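Local coordinates for protein putative arylalkylamine N-Acetyltransferase 7 (Aedes aegypti, PDB 4FD7) that probably acts as a GNAT-family N-acetyltransferase that moves an acetyl group from acetyl-CoA to an amine acceptor, at residues 220-223 with 224-227; 53-57 with 58-62; 129-132 with 133-137; 208-211 with 212-215. All coordinates share one frame; numbering follows the deposited sequence.

How the contacts relate
Along the chain the order is contact 2, contact 3, contact 4, contact 1. All four are local, each between neighbouring residues. Contacts 4 and 1 sit on the connection between strands 203-209 and 229-236, and their centres are about 7 Å apart. Contact 2 joins helix 41-55 to helix 57-62, about 11 Å centre to centre from contact 1. Contact 3 is the end of helix 120-136, about 13 Å from contact 4 between centres. It touches contact 4 through Tyr-131 and Val-132 on Leu-213, and contact 1 through Tyr-131 on Phe-220. Contacts 2 and 3 do not touch, but an earlier part of helix 120-136 packs on Met-58. Contacts 1, 2 and 4 pack together at one end of the GNAT fold.

Contact 1 of 4, residues 220-223 with 224-227; sequences FNYP and GIEE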
ATOM      1  N   PHE A 220       6.887  -2.331  19.479  1.00 19.61           N
ATOM      2  CA  PHE A 220       5.733  -1.933  18.675  1.00 18.43           C
ATOM      3  C   PHE A 220       4.994  -0.790  19.343  1.00 18.67           C
ATOM      4  O   PHE A 220       3.781  -0.877  19.560  1.00 18.03           O
ATOM      5  CB  PHE A 220       4.751  -3.094  18.492  1.00 17.68           C
ATOM      6  CG  PHE A 220       5.349  -4.342  17.876  1.00 19.03           C
ATOM      7  CD1 PHE A 220       6.633  -4.355  17.347  1.00 18.91           C
ATOM      8  CD2 PHE A 220       4.595  -5.506  17.812  1.00 19.04           C
ATOM      9  CE1 PHE A 220       7.161  -5.519  16.780  1.00 19.39           C
ATOM     10  CE2 PHE A 220       5.116  -6.673  17.249  1.00 19.08           C
ATOM     11  CZ  PHE A 220       6.405  -6.674  16.733  1.00 21.36           C
ATOM     12  N   ASN A 221       5.724   0.272  19.667  1.00 18.47           N
ATOM     13  CA  ASN A 221       5.183   1.419  20.392  1.00 18.18           C
ATOM     14  C   ASN A 221       5.003   2.611  19.448  1.00 17.83           C
ATOM     15  O   ASN A 221       5.941   2.992  18.744  1.00 17.94           O
ATOM     16  CB  ASN A 221       6.150   1.795  21.521  1.00 19.22           C
ATOM     17  CG  ASN A 221       5.500   2.633  22.595  1.00 24.29           C
ATOM     18  OD1 ASN A 221       4.856   2.101  23.509  1.00 27.07           O
ATOM     19  ND2 ASN A 221       5.673   3.951  22.508  1.00 21.91           N
ATOM     20  N   TYR A 222       3.808   3.200  19.441  1.00 16.38           N
ATOM     21  CA  TYR A 222       3.457   4.247  18.489  1.00 16.77           C
ATOM     22  C   TYR A 222       2.820   5.420  19.197  1.00 17.03           C
ATOM     23  O   TYR A 222       1.592   5.498  19.303  1.00 16.14           O
ATOM     24  CB  TYR A 222       2.535   3.689  17.397  1.00 14.30           C
ATOM     25  CG  TYR A 222       3.246   2.644  16.592  1.00 14.73           C
ATOM     26  CD1 TYR A 222       3.986   2.993  15.477  1.00 16.78           C
ATOM     27  CD2 TYR A 222       3.231   1.308  16.979  1.00 15.14           C
ATOM     28  CE1 TYR A 222       4.676   2.039  14.746  1.00 16.96           C
ATOM     29  CE2 TYR A 222       3.923   0.345  16.258  1.00 12.93           C
ATOM     30  CZ  TYR A 222       4.638   0.716  15.150  1.00 13.70           C
ATOM     31  OH  TYR A 222       5.321  -0.236  14.430  1.00 14.80           O
ATOM     32  N   PRO A 223       3.670   6.344  19.680  1.00 17.08           N
ATOM     33  CA  PRO A 223       3.241   7.493  20.476  1.00 20.02           C
ATOM     34  C   PRO A 223       2.132   8.279  19.792  1.00 18.89           C
ATOM     35  O   PRO A 223       2.334   8.787  18.676  1.00 19.19           O
ATOM     36  CB  PRO A 223       4.502   8.355  20.556  1.00 19.46           C
ATOM     37  CG  PRO A 223       5.651   7.410  20.314  1.00 17.40           C
ATOM     38  CD  PRO A 223       5.100   6.412  19.332  1.00 17.43           C
ATOM     39  N   GLY A 224       0.976   8.350  20.436  1.00 17.71           N
ATOM     40  CA  GLY A 224      -0.070   9.256  20.008  1.00 19.62           C
ATOM     41  C   GLY A 224      -1.181   8.617  19.197  1.00 19.48           C
ATOM     42  O   GLY A 224      -2.202   9.263  18.926  1.00 19.70           O
ATOM     43  N   ILE A 225      -0.985   7.363  18.796  1.00 19.26           N
ATOM     44  CA  ILE A 225      -2.006   6.636  18.035  1.00 18.16           C
ATOM     45  C   ILE A 225      -2.339   5.311  18.715  1.00 18.59           C
ATOM     46  O   ILE A 225      -2.789   4.364  18.073  1.00 17.82           O
ATOM     47  CB  ILE A 225      -1.571   6.385  16.567  1.00 17.96           C
ATOM     48  CG1 ILE A 225      -0.350   5.466  16.507  1.00 16.41           C
ATOM     49  CG2 ILE A 225      -1.307   7.708  15.857  1.00 17.38           C
ATOM     50  CD1 ILE A 225      -0.042   4.928  15.111  1.00 17.38           C
ATOM     51  N   GLU A 226      -2.115   5.252  20.024  1.00 17.40           N
ATOM     52  CA  GLU A 226      -2.262   4.008  20.769  1.00 18.10           C
ATOM     53  C   GLU A 226      -3.682   3.407  20.717  1.00 19.46           C
ATOM     54  O   GLU A 226      -3.849   2.185  20.765  1.00 17.64           O
ATOM     55  CB  GLU A 226      -1.813   4.206  22.223  1.00 19.90           C
ATOM     56  CG  GLU A 226      -0.353   4.617  22.385  1.00 19.59           C
ATOM     57  CD  GLU A 226      -0.155   6.119  22.475  1.00 22.74           C
ATOM     58  OE1 GLU A 226      -1.107   6.882  22.157  1.00 20.62           O
ATOM     59  OE2 GLU A 226       0.965   6.540  22.865  1.00 21.14           O
ATOM     60  N   GLU A 227      -4.703   4.252  20.619  1.00 18.91           N
ATOM     61  CA  GLU A 227      -6.071   3.733  20.539  1.00 22.66           C
ATOM     62  C   GLU A 227      -6.562   3.461  19.106  1.00 20.40           C
ATOM     63  O   GLU A 227      -7.647   2.902  18.916  1.00 22.76           O
ATOM     64  CB  GLU A 227      -7.051   4.661  21.266  1.00 24.37           C
ATOM     65  CG  GLU A 227      -7.224   6.007  20.609  1.00 27.06           C
ATOM     66  CD  GLU A 227      -7.985   7.002  21.487  1.00 30.64           C
ATOM     67  OE1 GLU A 227      -8.039   6.810  22.722  1.00 30.01           O
ATOM     68  OE2 GLU A 227      -8.523   7.981  20.930  1.00 33.33           O
TER
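Tyr-222 and Ile-225 meet at the two ends of a tight turn. Ile-225 N donates to Tyr-222 O at 3.2 Å, in a nearly straight bond of 167°. The side chains close up next to it. CB of Tyr-222 lies 3.5 Å from CG1 of Ile-225, and Ile-225 CD1 comes obliquely to the tyrosine ring. CG1 gets there because chi1 of Ile-225, at 65°, puts it between the backbone N and the carbonyl carbon, the crowded position. Pro-223 and Gly-224 form the corner. Gly-224 has a phi of 100°, and with no side chain it leaves room for the carbonyl O of Pro-223.

Glu-226 folds back over the turn, its chain bent at chi2. Its OE2 accepts from Gly-224 N at 3.0 Å, with the donor above the carboxylate plane. The same OE2 lies 3.4 Å from CA of Pro-223. The carboxylate thus holds the corner amide, while Tyr-222 O closes the turn.

Further out, the Tyr-222 hydroxyl is hydrogen-bonded to Thr-128 on helix 120-136. Its ring takes a cation-pi contact from Lys-62, whose NZ also bonds to Asn-221 O, and meets the ring of Tyr-210. Ile-225 packs on Leu-57 and Ala-61 of helix 57-62. The proline-glycine corner is the classic sequence of a type II beta turn. Here that turn lies in the loop that leads from helix 210-216 into strand 229-236.

Contact 2 of 4, residues 53-57 with 58-62; sequences ARDEL and MNQAK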
ATOM      1  N   ALA A  53       5.455   8.940   3.631  1.00 16.66           N
ATOM      2  CA  ALA A  53       6.410   8.915   4.741  1.00 18.13           C
ATOM      3  C   ALA A  53       6.085   9.975   5.781  1.00 18.48           C
ATOM      4  O   ALA A  53       6.350   9.789   6.962  1.00 15.24           O
ATOM      5  CB  ALA A  53       7.824   9.118   4.226  1.00 17.44           C
ATOM      6  N   ARG A  54       5.521  11.097   5.340  1.00 18.94           N
ATOM      7  CA  ARG A  54       5.221  12.185   6.251  1.00 19.99           C
ATOM      8  C   ARG A  54       3.867  12.025   6.939  1.00 21.30           C
ATOM      9  O   ARG A  54       3.727  12.366   8.111  1.00 20.80           O
ATOM     10  CB  ARG A  54       5.261  13.522   5.508  1.00 19.49           C
ATOM     11  CG  ARG A  54       5.003  14.717   6.404  1.00 23.82           C
ATOM     12  CD  ARG A  54       4.675  15.953   5.596  1.00 25.65           C
ATOM     13  NE  ARG A  54       3.440  15.816   4.821  1.00 26.46           N
ATOM     14  CZ  ARG A  54       3.179  16.528   3.729  1.00 25.90           C
ATOM     15  NH1 ARG A  54       2.052  16.349   3.059  1.00 27.52           N
ATOM     16  NH2 ARG A  54       4.060  17.419   3.299  1.00 27.72           N
ATOM     17  N   ASP A  55       2.885  11.489   6.218  1.00 18.63           N
ATOM     18  CA  ASP A  55       1.489  11.584   6.645  1.00 19.69           C
ATOM     19  C   ASP A  55       0.853  10.315   7.231  1.00 19.83           C
ATOM     20  O   ASP A  55      -0.083  10.406   8.014  1.00 20.17           O
ATOM     21  CB  ASP A  55       0.641  12.107   5.483  1.00 21.52           C
ATOM     22  CG  ASP A  55       0.978  13.540   5.130  1.00 23.45           C
ATOM     23  OD1 ASP A  55       1.621  14.219   5.965  1.00 21.29           O
ATOM     24  OD2 ASP A  55       0.602  13.996   4.030  1.00 26.18           O
ATOM     25  N   GLU A  56       1.333   9.138   6.848  1.00 18.13           N
ATOM     26  CA  GLU A  56       0.715   7.896   7.322  1.00 17.83           C
ATOM     27  C   GLU A  56       0.936   7.725   8.831  1.00 17.99           C
ATOM     28  O   GLU A  56       2.012   8.051   9.331  1.00 15.95           O
ATOM     29  CB  GLU A  56       1.258   6.700   6.544  1.00 17.75           C
ATOM     30  CG  GLU A  56       0.663   5.354   6.943  1.00 18.33           C
ATOM     31  CD  GLU A  56       1.504   4.612   7.984  1.00 19.17           C
ATOM     32  OE1 GLU A  56       2.578   5.103   8.344  1.00 19.95           O
ATOM     33  OE2 GLU A  56       1.091   3.526   8.443  1.00 23.86           O
ATOM     34  N   LEU A  57      -0.076   7.215   9.538  1.00 17.23           N
ATOM     35  CA  LEU A  57      -0.065   7.193  11.010  1.00 19.58           C
ATOM     36  C   LEU A  57       1.161   6.586  11.699  1.00 16.67           C
ATOM     37  O   LEU A  57       1.732   7.226  12.588  1.00 16.16           O
ATOM     38  CB  LEU A  57      -1.344   6.557  11.583  1.00 17.80           C
ATOM     39  CG  LEU A  57      -2.651   7.319  11.391  1.00 20.53           C
ATOM     40  CD1 LEU A  57      -3.670   6.768  12.366  1.00 21.36           C
ATOM     41  CD2 LEU A  57      -2.456   8.811  11.586  1.00 22.08           C
ATOM     42  N   MET A  58       1.547   5.363  11.325  1.00 16.28           N
ATOM     43  CA  MET A  58       2.703   4.711  11.956  1.00 17.89           C
ATOM     44  C   MET A  58       4.007   5.496  11.726  1.00 16.37           C
ATOM     45  O   MET A  58       4.831   5.670  12.639  1.00 18.39           O
ATOM     46  CB  MET A  58       2.888   3.279  11.433  1.00 15.78           C
ATOM     47  CG  MET A  58       1.718   2.338  11.698  1.00 18.80           C
ATOM     48  SD  MET A  58       1.970   0.708  10.945  1.00 18.88           S
ATOM     49  CE  MET A  58       3.119  -0.062  12.095  1.00 16.58           C
ATOM     50  N   ASN A  59       4.196   5.958  10.492  1.00 16.78           N
ATOM     51  CA  ASN A  59       5.395   6.715  10.157  1.00 16.87           C
ATOM     52  C   ASN A  59       5.475   7.988  10.983  1.00 15.76           C
ATOM     53  O   ASN A  59       6.513   8.298  11.571  1.00 16.64           O
ATOM     54  CB  ASN A  59       5.421   7.061   8.661  1.00 14.80           C
ATOM     55  CG  ASN A  59       5.476   5.838   7.782  1.00 17.20           C
ATOM     56  OD1 ASN A  59       5.808   4.741   8.234  1.00 15.56           O
ATOM     57  ND2 ASN A  59       5.151   6.018   6.505  1.00 19.96           N
ATOM     58  N   GLN A  60       4.368   8.710  11.030  1.00 16.08           N
ATOM     59  CA  GLN A  60       4.298   9.956  11.787  1.00 18.46           C
ATOM     60  C   GLN A  60       4.550   9.718  13.272  1.00 16.77           C
ATOM     61  O   GLN A  60       5.236  10.505  13.927  1.00 16.16           O
ATOM     62  CB  GLN A  60       2.925  10.606  11.574  1.00 19.91           C
ATOM     63  CG  GLN A  60       2.948  12.107  11.272  1.00 23.44           C
ATOM     64  CD  GLN A  60       1.613  12.599  10.724  1.00 23.39           C
ATOM     65  OE1 GLN A  60       0.546  12.168  11.171  1.00 28.17           O
ATOM     66  NE2 GLN A  60       1.666  13.471   9.724  1.00 25.41           N
ATOM     67  N   ALA A  61       3.993   8.637  13.811  1.00 15.53           N
ATOM     68  CA  ALA A  61       4.170   8.345  15.236  1.00 13.90           C
ATOM     69  C   ALA A  61       5.623   7.984  15.535  1.00 14.46           C
ATOM     70  O   ALA A  61       6.109   8.214  16.644  1.00 14.68           O
ATOM     71  CB  ALA A  61       3.236   7.231  15.692  1.00 15.52           C
ATOM     72  N   LYS A  62       6.321   7.416  14.558  1.00 12.58           N
ATOM     73  CA  LYS A  62       7.732   7.079  14.759  1.00 14.93           C
ATOM     74  C   LYS A  62       8.692   8.187  14.327  1.00 16.06           C
ATOM     75  O   LYS A  62       9.908   8.070  14.544  1.00 16.14           O
ATOM     76  CB  LYS A  62       8.101   5.777  14.025  1.00 15.62           C
ATOM     77  CG  LYS A  62       7.423   4.531  14.567  1.00 15.37           C
ATOM     78  CD  LYS A  62       7.610   4.439  16.066  1.00 16.62           C
ATOM     79  CE  LYS A  62       8.320   3.174  16.452  1.00 19.28           C
ATOM     80  NZ  LYS A  62       8.517   3.186  17.929  1.00 21.48           N
TER
HETATM   81  O   HOH W   1       7.155  10.849   9.643  1.00 23.16           O
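Glu-56 and Asn-59 cross at about a right angle, their carboxylate and amide planes 59° apart. OE1 of Glu-56 reaches over to the backbone N of Asn-59 and accepts from it at 2.8 Å. The backbone N-H comes in on the syn side of OE1, somewhat out of the carboxylate plane. The side-chain ND2 of Asn-59 instead makes a weak bond to Phe-52 O. With chi1 of Glu-56 at -179°, CG lies anti to the backbone N, and a bend at chi2 then turns the carboxylate back to the helix start. Met-58 lies side by side with Glu-56 and points the same way. Its CB is 3.5 Å from Glu-56 OE2. That second oxygen is also bonded to the hydroxyl of Thr-189, so both carboxylate oxygens have a partner.

On another side of the turn, Gln-60 stretches back to the end of helix 41-55. Its NE2 makes a weak bond to Arg-54 O at 2.8 Å, well bent. Asp-55 crosses Gln-60 obliquely without bonding to it. Instead Asp-55 is gripped side-on by Arg-54: NE meets OD1 at 2.7 Å and NH1 meets OD2 at 2.9 Å. OD2 has a second salt-bridge partner in Arg-160. A water donates to Ala-53 O at 3.0 Å and more weakly to Asn-59 O, bridging the two helices.

Behind this, Gln-60 N donates to Glu-56 O and Ala-61 N to Leu-57 O. The arrangement is a glutamate N-cap at a helix-to-helix corner, with helix 41-55 ending just where helix 57-62 begins.

Contact 3 of 4, residues 129-132 with 133-137; sequences IEYV and SHQAN
Tyr-131 and Gln-135 are an i to i+4 pair on the last turns of helix 120-136. CG of Gln-135 lies over one face of the tyrosine ring, 4.0 Å from its centroid and displaced toward the rim, in a CH-pi contact. The amide beyond it runs almost parallel to the ring, with the planes 9° apart. Two torsions allow this. Chi1 of Tyr-131, at 172°, brings the ring up along the helix, and the chain of Gln-135 bends at chi2, -63°, which carries its amide over the rim at the hydroxyl end. CD of Gln-135 is 3.9 Å from the tyrosine OH, a packing distance.

The backbone bonds are regular. Ser-133 N donates to Ile-129 O at 2.8 Å, and Gln-135 N to Tyr-131 O at 3.0 Å. His-134 N and Ala-136 N continue the pattern. Asn-137 then leaves the helix with positive phi.

Glu-130 bends at chi2, and its OE2 comes within 4.0 Å of CB of Ser-133. The side chain also touches Asp-113. Ser-133 OG has a weak hydrogen bond to Tyr-232 OH. Val-132 packs on the sheet, against Phe-206, Cys-230 and Tyr-232. Tyr-131 also touches Val-216 of helix 210-216. This is the end of an alpha helix packed on a sheet, here the three-stranded C-terminal sheet of the GNAT fold.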
ATOM      1  N   ILE A 129       3.855  -4.818  11.126  1.00 14.46           N
ATOM      2  CA  ILE A 129       3.018  -5.264  10.018  1.00 13.22           C
ATOM      3  C   ILE A 129       3.146  -6.772   9.870  1.00 14.51           C
ATOM      4  O   ILE A 129       2.161  -7.470   9.665  1.00 14.43           O
ATOM      5  CB  ILE A 129       3.421  -4.585   8.694  1.00 15.12           C
ATOM      6  CG1 ILE A 129       3.119  -3.088   8.751  1.00 16.64           C
ATOM      7  CG2 ILE A 129       2.692  -5.224   7.522  1.00 14.32           C
ATOM      8  CD1 ILE A 129       4.078  -2.255   7.916  1.00 21.23           C
ATOM      9  N   GLU A 130       4.361  -7.287   9.966  1.00 14.16           N
ATOM     10  CA  GLU A 130       4.554  -8.724   9.776  1.00 17.75           C
ATOM     11  C   GLU A 130       3.833  -9.555  10.840  1.00 15.30           C
ATOM     12  O   GLU A 130       3.288 -10.612  10.523  1.00 14.11           O
ATOM     13  CB  GLU A 130       6.043  -9.088   9.695  1.00 17.27           C
ATOM     14  CG  GLU A 130       6.283 -10.540   9.306  1.00 23.12           C
ATOM     15  CD  GLU A 130       5.381 -11.008   8.170  1.00 24.67           C
ATOM     16  OE1 GLU A 130       5.385 -10.385   7.085  1.00 28.59           O
ATOM     17  OE2 GLU A 130       4.668 -12.027   8.354  1.00 30.45           O
ATOM     18  N   TYR A 131       3.850  -9.083  12.092  1.00 14.84           N
ATOM     19  CA  TYR A 131       3.092  -9.731  13.157  1.00 15.06           C
ATOM     20  C   TYR A 131       1.593  -9.746  12.798  1.00 15.80           C
ATOM     21  O   TYR A 131       0.901 -10.783  12.890  1.00 14.76           O
ATOM     22  CB  TYR A 131       3.312  -9.023  14.506  1.00 15.41           C
ATOM     23  CG  TYR A 131       2.398  -9.553  15.588  1.00 15.56           C
ATOM     24  CD1 TYR A 131       2.721 -10.710  16.284  1.00 16.54           C
ATOM     25  CD2 TYR A 131       1.194  -8.915  15.889  1.00 15.94           C
ATOM     26  CE1 TYR A 131       1.869 -11.214  17.269  1.00 18.77           C
ATOM     27  CE2 TYR A 131       0.344  -9.406  16.854  1.00 17.70           C
ATOM     28  CZ  TYR A 131       0.684 -10.558  17.542  1.00 19.96           C
ATOM     29  OH  TYR A 131      -0.169 -11.038  18.514  1.00 21.01           O
ATOM     30  N   VAL A 132       1.095  -8.593  12.373  1.00 14.55           N
ATOM     31  CA  VAL A 132      -0.326  -8.490  12.045  1.00 14.48           C
ATOM     32  C   VAL A 132      -0.700  -9.417  10.876  1.00 16.33           C
ATOM     33  O   VAL A 132      -1.769 -10.065  10.868  1.00 14.56           O
ATOM     34  CB  VAL A 132      -0.680  -7.044  11.740  1.00 14.90           C
ATOM     35  CG1 VAL A 132      -2.104  -6.919  11.231  1.00 14.91           C
ATOM     36  CG2 VAL A 132      -0.485  -6.199  13.010  1.00 15.76           C
ATOM     37  N   SER A 133       0.201  -9.488   9.900  1.00 13.21           N
ATOM     38  CA  SER A 133       0.025 -10.345   8.726  1.00 14.97           C
ATOM     39  C   SER A 133      -0.004 -11.805   9.139  1.00 15.55           C
ATOM     40  O   SER A 133      -0.770 -12.605   8.591  1.00 14.17           O
ATOM     41  CB  SER A 133       1.183 -10.138   7.751  1.00 16.19           C
ATOM     42  OG  SER A 133       1.036 -10.964   6.602  1.00 17.61           O
ATOM     43  N   HIS A 134       0.858 -12.159  10.083  1.00 14.44           N
ATOM     44  CA  HIS A 134       0.949 -13.555  10.496  1.00 16.26           C
ATOM     45  C   HIS A 134      -0.321 -13.960  11.251  1.00 15.98           C
ATOM     46  O   HIS A 134      -0.862 -15.050  11.014  1.00 15.60           O
ATOM     47  CB  HIS A 134       2.221 -13.813  11.298  1.00 16.12           C
ATOM     48  CG  HIS A 134       2.516 -15.264  11.513  1.00 20.23           C
ATOM     49  ND1 HIS A 134       2.198 -15.924  12.681  1.00 24.22           N
ATOM     50  CD2 HIS A 134       3.081 -16.190  10.701  1.00 24.01           C
ATOM     51  CE1 HIS A 134       2.556 -17.192  12.582  1.00 20.60           C
ATOM     52  NE2 HIS A 134       3.094 -17.379  11.391  1.00 25.94           N
ATOM     53  N   GLN A 135      -0.807 -13.077  12.123  1.00 16.18           N
ATOM     54  CA  GLN A 135      -2.098 -13.297  12.777  1.00 16.30           C
ATOM     55  C   GLN A 135      -3.243 -13.405  11.767  1.00 15.74           C
ATOM     56  O   GLN A 135      -4.191 -14.164  11.995  1.00 15.76           O
ATOM     57  CB  GLN A 135      -2.398 -12.198  13.801  1.00 16.72           C
ATOM     58  CG  GLN A 135      -1.421 -12.182  14.952  1.00 18.60           C
ATOM     59  CD  GLN A 135      -1.473 -13.462  15.766  1.00 21.28           C
ATOM     60  OE1 GLN A 135      -0.510 -14.217  15.807  1.00 23.03           O
ATOM     61  NE2 GLN A 135      -2.607 -13.703  16.428  1.00 24.61           N
ATOM     62  N   ALA A 136      -3.148 -12.667  10.659  1.00 13.37           N
ATOM     63  CA  ALA A 136      -4.165 -12.729   9.606  1.00 15.14           C
ATOM     64  C   ALA A 136      -4.252 -14.107   8.928  1.00 16.74           C
ATOM     65  O   ALA A 136      -5.331 -14.514   8.469  1.00 14.23           O
ATOM     66  CB  ALA A 136      -3.939 -11.633   8.567  1.00 15.58           C
ATOM     67  N   ASN A 137      -3.117 -14.799   8.827  1.00 13.09           N
ATOM     68  CA  ASN A 137      -3.112 -16.204   8.424  1.00 15.52           C
ATOM     69  C   ASN A 137      -3.743 -16.415   7.033  1.00 17.03           C
ATOM     70  O   ASN A 137      -4.466 -17.387   6.792  1.00 13.55           O
ATOM     71  CB  ASN A 137      -3.847 -17.011   9.499  1.00 17.07           C
ATOM     72  CG  ASN A 137      -3.664 -18.509   9.365  1.00 19.80           C
ATOM     73  OD1 ASN A 137      -2.710 -19.000   8.739  1.00 21.02           O
ATOM     74  ND2 ASN A 137      -4.579 -19.255   9.978  1.00 17.60           N
TER

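Contact 4 of 4, residues 208-211 with 212-215; sequences ITYG and ELAR
Ile-208 and Thr-209 end strand 203-209 in extended conformation, and the chain turns into helix 210-216 at Tyr-210. Leu-213 N donates to Thr-209 O at 2.9 Å. Ala-214 N follows to Tyr-210 O at 3.0 Å, and Arg-215 N to Gly-211 O. The amide of Glu-212 is taken by a side chain: OG1 of Thr-209 accepts from Glu-212 N at 3.0 Å, with an angle of 156°. Chi1 of 60° sets OG1 between the backbone N and the carbonyl carbon of Thr-209, from where it meets the N-H of Glu-212.

Ile-208 reaches forward over the helix start. Its side chain crosses that of Glu-212 at about a right angle, with CG1 of Ile-208 3.6 Å from CG of Glu-212. Its CD1 also meets CD2 of Leu-213 at 3.6 Å. Leu-213 has its other methyl on Tyr-210: the two side chains lie side by side, and CD1 of Leu-213 is 3.7 Å from CD1 of Tyr-210. Leu-213 is thus wedged between strand end and aromatic ring.

The apolar side faces inward. Leu-213 and Ile-208 both pack on Val-132 of helix 120-136, and Leu-213 touches Cys-230. The Tyr-210 hydroxyl is hydrogen-bonded to Thr-189 O. Gly-211 is joined to Glu-226 by a backbone hydrogen bond. This is a threonine N-cap at a strand-to-helix junction, where the outer strand 203-209 of the C-terminal GNAT sheet gives way to a short helix before strand 229-236.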
ATOM      1  N   ILE A 208      -6.231  -4.917  15.603  1.00 17.08           N
ATOM      2  CA  ILE A 208      -5.547  -4.793  16.888  1.00 18.35           C
ATOM      3  C   ILE A 208      -5.051  -3.355  17.065  1.00 17.33           C
ATOM      4  O   ILE A 208      -4.570  -2.765  16.114  1.00 17.17           O
ATOM      5  CB  ILE A 208      -4.377  -5.820  16.999  1.00 17.25           C
ATOM      6  CG1 ILE A 208      -3.784  -5.813  18.417  1.00 17.45           C
ATOM      7  CG2 ILE A 208      -3.299  -5.582  15.920  1.00 17.45           C
ATOM      8  CD1 ILE A 208      -2.563  -6.723  18.605  1.00 18.22           C
ATOM      9  N   THR A 209      -5.189  -2.773  18.254  1.00 17.02           N
ATOM     10  CA  THR A 209      -4.754  -1.386  18.423  1.00 17.73           C
ATOM     11  C   THR A 209      -3.238  -1.313  18.539  1.00 16.93           C
ATOM     12  O   THR A 209      -2.581  -2.308  18.834  1.00 17.18           O
ATOM     13  CB  THR A 209      -5.372  -0.695  19.663  1.00 17.25           C
ATOM     14  OG1 THR A 209      -4.999  -1.402  20.854  1.00 13.88           O
ATOM     15  CG2 THR A 209      -6.888  -0.642  19.558  1.00 19.74           C
ATOM     16  N   TYR A 210      -2.683  -0.134  18.286  1.00 14.55           N
ATOM     17  CA  TYR A 210      -1.263   0.076  18.521  1.00 16.25           C
ATOM     18  C   TYR A 210      -0.911  -0.054  20.015  1.00 15.90           C
ATOM     19  O   TYR A 210       0.167  -0.557  20.367  1.00 15.71           O
ATOM     20  CB  TYR A 210      -0.809   1.394  17.895  1.00 15.96           C
ATOM     21  CG  TYR A 210      -0.952   1.347  16.382  1.00 15.30           C
ATOM     22  CD1 TYR A 210      -0.067   0.614  15.604  1.00 15.18           C
ATOM     23  CD2 TYR A 210      -2.005   1.991  15.741  1.00 16.82           C
ATOM     24  CE1 TYR A 210      -0.209   0.547  14.215  1.00 15.70           C
ATOM     25  CE2 TYR A 210      -2.153   1.933  14.371  1.00 16.52           C
ATOM     26  CZ  TYR A 210      -1.250   1.213  13.613  1.00 17.37           C
ATOM     27  OH  TYR A 210      -1.408   1.153  12.248  1.00 17.80           O
ATOM     28  N   GLY A 211      -1.829   0.359  20.889  1.00 18.31           N
ATOM     29  CA  GLY A 211      -1.667   0.099  22.313  1.00 17.40           C
ATOM     30  C   GLY A 211      -1.471  -1.381  22.622  1.00 18.16           C
ATOM     31  O   GLY A 211      -0.549  -1.790  23.365  1.00 16.29           O
ATOM     32  N   GLU A 212      -2.344  -2.200  22.044  1.00 16.89           N
ATOM     33  CA  GLU A 212      -2.280  -3.647  22.264  1.00 18.89           C
ATOM     34  C   GLU A 212      -1.024  -4.231  21.649  1.00 17.97           C
ATOM     35  O   GLU A 212      -0.410  -5.128  22.229  1.00 17.97           O
ATOM     36  CB  GLU A 212      -3.531  -4.365  21.742  1.00 19.84           C
ATOM     37  CG  GLU A 212      -3.518  -5.886  22.003  1.00 20.91           C
ATOM     38  CD  GLU A 212      -4.889  -6.540  21.896  1.00 22.39           C
ATOM     39  OE1 GLU A 212      -5.890  -5.829  21.681  1.00 23.64           O
ATOM     40  OE2 GLU A 212      -4.960  -7.783  22.042  1.00 25.08           O
ATOM     41  N   LEU A 213      -0.639  -3.724  20.479  1.00 15.76           N
ATOM     42  CA  LEU A 213       0.593  -4.189  19.842  1.00 18.57           C
ATOM     43  C   LEU A 213       1.796  -3.937  20.735  1.00 17.24           C
ATOM     44  O   LEU A 213       2.721  -4.758  20.808  1.00 17.64           O
ATOM     45  CB  LEU A 213       0.786  -3.511  18.489  1.00 16.56           C
ATOM     46  CG  LEU A 213      -0.153  -4.042  17.410  1.00 14.30           C
ATOM     47  CD1 LEU A 213      -0.267  -3.041  16.264  1.00 13.03           C
ATOM     48  CD2 LEU A 213       0.334  -5.403  16.904  1.00 16.42           C
ATOM     49  N   ALA A 214       1.771  -2.803  21.426  1.00 16.97           N
ATOM     50  CA  ALA A 214       2.847  -2.478  22.343  1.00 17.52           C
ATOM     51  C   ALA A 214       2.829  -3.437  23.525  1.00 19.21           C
ATOM     52  O   ALA A 214       3.882  -3.738  24.091  1.00 20.49           O
ATOM     53  CB  ALA A 214       2.749  -1.032  22.804  1.00 19.82           C
ATOM     54  N   ARG A 215       1.642  -3.913  23.900  1.00 19.11           N
ATOM     55  CA  ARG A 215       1.578  -4.989  24.906  1.00 21.70           C
ATOM     56  C   ARG A 215       2.080  -6.342  24.382  1.00 23.14           C
ATOM     57  O   ARG A 215       2.570  -7.173  25.152  1.00 23.29           O
ATOM     58  CB  ARG A 215       0.171  -5.110  25.507  1.00 22.66           C
ATOM     59  CG  ARG A 215      -0.257  -3.860  26.266  1.00 21.13           C
ATOM     60  CD  ARG A 215      -1.304  -4.168  27.328  1.00 22.46           C
ATOM     61  NE  ARG A 215      -2.514  -4.759  26.766  1.00 23.79           N
ATOM     62  CZ  ARG A 215      -3.481  -4.065  26.177  1.00 20.97           C
ATOM     63  NH1 ARG A 215      -3.383  -2.748  26.058  1.00 23.46           N
ATOM     64  NH2 ARG A 215      -4.546  -4.687  25.696  1.00 23.82           N
TER